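Local atomic coordinates of type III effector HopA1 (Pseudomonas syringae pv. tomato str. DC3000, PDB entry 4RSX), a protein that is a type III secreted effector that the bacterium delivers into plant cells, where it probably interferes with or triggers host immune signalling. Residues E46-F51 with I146-H151. Residues are numbered along the deposited sequence; the frame is centred on the assembly and turned at random.
Sequences EQQEEF and IGPACH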
loop_
_atom_site.group_PDB
_atom_site.type_symbol
_atom_site.label_atom_id
_atom_site.label_comp_id
_atom_site.label_asym_id
_atom_site.label_seq_id
_atom_site.Cartn_x
_atom_site.Cartn_y
_atom_site.Cartn_z
ATOM N N GLU A 46 11.453 -22.462 1.298
ATOM C CA GLU A 46 11.503 -22.549 2.749
ATOM C C GLU A 46 11.143 -21.220 3.386
ATOM O O GLU A 46 10.497 -21.181 4.432
ATOM C CB GLU A 46 12.908 -22.944 3.215
ATOM C CG GLU A 46 13.173 -24.420 3.202
ATOM C CD GLU A 46 14.617 -24.740 3.497
ATOM O OE1 GLU A 46 15.312 -25.189 2.554
ATOM O OE2 GLU A 46 15.053 -24.524 4.658
ATOM N N GLN A 47 11.600 -20.132 2.772
ATOM C CA GLN A 47 11.301 -18.806 3.296
ATOM C C GLN A 47 9.793 -18.525 3.244
ATOM O O GLN A 47 9.227 -18.008 4.210
ATOM C CB GLN A 47 12.157 -17.740 2.591
ATOM C CG GLN A 47 13.615 -17.736 3.115
ATOM C CD GLN A 47 14.550 -16.883 2.283
ATOM O OE1 GLN A 47 14.285 -16.598 1.102
ATOM N NE2 GLN A 47 15.654 -16.460 2.892
ATOM N N GLN A 48 9.146 -18.919 2.148
ATOM C CA GLN A 48 7.683 -18.825 2.018
ATOM C C GLN A 48 6.955 -19.618 3.101
ATOM O O GLN A 48 6.031 -19.119 3.758
ATOM C CB GLN A 48 7.246 -19.286 0.615
ATOM C CG GLN A 48 7.794 -18.376 -0.492
ATOM C CD GLN A 48 7.405 -18.803 -1.908
ATOM O OE1 GLN A 48 6.276 -19.238 -2.162
ATOM N NE2 GLN A 48 8.340 -18.658 -2.838
ATOM N N GLU A 49 7.395 -20.851 3.309
ATOM C CA GLU A 49 6.801 -21.687 4.339
ATOM C C GLU A 49 6.979 -21.095 5.736
ATOM O O GLU A 49 6.061 -21.137 6.549
ATOM C CB GLU A 49 7.360 -23.115 4.255
ATOM C CG GLU A 49 6.957 -23.843 2.961
ATOM C CD GLU A 49 5.480 -24.254 2.946
ATOM O OE1 GLU A 49 4.835 -24.222 4.020
ATOM O OE2 GLU A 49 4.962 -24.614 1.866
ATOM N N GLU A 50 8.157 -20.545 6.011
ATOM C CA GLU A 50 8.419 -19.858 7.277
ATOM C C GLU A 50 7.449 -18.674 7.431
ATOM O O GLU A 50 6.957 -18.379 8.529
ATOM C CB GLU A 50 9.886 -19.383 7.327
ATOM C CG GLU A 50 10.280 -18.630 8.610
ATOM C CD GLU A 50 11.612 -17.870 8.480
ATOM O OE1 GLU A 50 12.191 -17.845 7.369
ATOM O OE2 GLU A 50 12.078 -17.285 9.489
ATOM N N PHE A 51 7.162 -18.013 6.314
ATOM C CA PHE A 51 6.242 -16.883 6.316
ATOM C C PHE A 51 4.840 -17.328 6.754
ATOM O O PHE A 51 4.257 -16.761 7.683
ATOM C CB PHE A 51 6.198 -16.235 4.925
ATOM C CG PHE A 51 5.391 -14.977 4.878
ATOM C CD1 PHE A 51 5.991 -13.747 5.133
ATOM C CD2 PHE A 51 4.032 -15.016 4.606
ATOM C CE1 PHE A 51 5.248 -12.578 5.112
ATOM C CE2 PHE A 51 3.280 -13.843 4.578
ATOM C CZ PHE A 51 3.886 -12.625 4.837
ATOM N N ILE A 146 1.039 -9.155 1.282
ATOM C CA ILE A 146 0.806 -10.065 0.165
ATOM C C ILE A 146 1.427 -11.433 0.496
ATOM O O ILE A 146 2.402 -11.509 1.257
ATOM C CB ILE A 146 1.444 -9.499 -1.122
ATOM C CG1 ILE A 146 1.014 -10.268 -2.369
ATOM C CG2 ILE A 146 2.948 -9.556 -1.038
ATOM C CD1 ILE A 146 -0.458 -10.272 -2.621
ATOM N N GLY A 147 0.851 -12.504 -0.052
ATOM C CA GLY A 147 1.423 -13.832 0.094
ATOM C C GLY A 147 2.894 -13.894 -0.308
ATOM O O GLY A 147 3.327 -13.169 -1.213
ATOM N N PRO A 148 3.662 -14.782 0.351
ATOM C CA PRO A 148 5.125 -14.884 0.216
ATOM C C PRO A 148 5.627 -15.158 -1.197
ATOM O O PRO A 148 6.752 -14.764 -1.525
ATOM C CB PRO A 148 5.488 -16.063 1.134
ATOM C CG PRO A 148 4.210 -16.851 1.285
ATOM C CD PRO A 148 3.128 -15.802 1.273
ATOM N N ALA A 149 4.831 -15.814 -2.032
ATOM C CA ALA A 149 5.292 -16.067 -3.394
ATOM C C ALA A 149 5.371 -14.771 -4.207
ATOM O O ALA A 149 6.110 -14.698 -5.185
ATOM C CB ALA A 149 4.410 -17.096 -4.088
ATOM N N CYS A 150 4.613 -13.750 -3.800
ATOM C CA CYS A 150 4.532 -12.503 -4.573
ATOM C C CYS A 150 5.181 -11.312 -3.881
ATOM O O CYS A 150 5.254 -10.229 -4.457
ATOM C CB CYS A 150 3.069 -12.150 -4.878
ATOM S SG CYS A 150 2.194 -13.361 -5.896
ATOM N N HIS A 151 5.633 -11.496 -2.646
ATOM C CA HIS A 151 6.250 -10.388 -1.927
ATOM C C HIS A 151 7.481 -9.885 -2.677
ATOM O O HIS A 151 8.374 -10.671 -3.005
ATOM C CB HIS A 151 6.635 -10.804 -0.517
ATOM C CG HIS A 151 6.664 -9.668 0.455
ATOM N ND1 HIS A 151 5.845 -9.616 1.563
ATOM C CD2 HIS A 151 7.409 -8.537 0.482
ATOM C CE1 HIS A 151 6.091 -8.505 2.237
ATOM N NE2 HIS A 151 7.031 -7.829 1.597
#
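Pro148 packs against Gln48 and Phe51 in a buried, largely apolar helix-to-loop contact, where the first turns of helix 45-58 meet the loop that leaves strand 140-146. The proline ring is set against the helix surface at the i and i+3 positions. Its CB lies 3.6 Å from Gln48 CA, close enough to touch the helix backbone itself, and the CA atoms of Gln48 and Pro148 are 5.0 Å apart. One helical turn on, Phe51 CD2 comes within 3.5 Å of Pro148 CD; the aromatic ring meets the pyrrolidine obliquely. Phe51 turns its CG away from the backbone N (chi1 -174°), which carries the ring off the helix toward the strand end, where CZ is 4.0 Å from the carbonyl oxygen of Ile146. Thr124 and Thr127 of helix 123-136 also touch this phenylalanine, which thus sits between helix 123-136 and the loop.

The loop folds into a compact type I beta turn just past the strand: Cys150 N donates to Gly147 O at 2.9 Å, with Pro148 at position i+1 and Ala149 at i+2. Strand 140-146 is an inner strand of the seven-stranded antiparallel sheet of this alpha/beta fold, and helix 45-58 packs on the connection that leads from its C-terminal end to strand 158-162.

The extended Gln48 chain (chi2 179°) crosses Pro148 at a slant, CG lying 3.6 Å from Pro148 CB, and carries the amide on to Ala149. There OE1 lies 3.4 Å from Ala149 CB, a van der Waals contact, while NE2 is hydrogen-bonded to the carbonyl oxygen of Met43, just ahead of the helix. Lys93 joins from a neighbouring loop, pairing with Ala149 through the backbone and with Glu49 through a salt bridge.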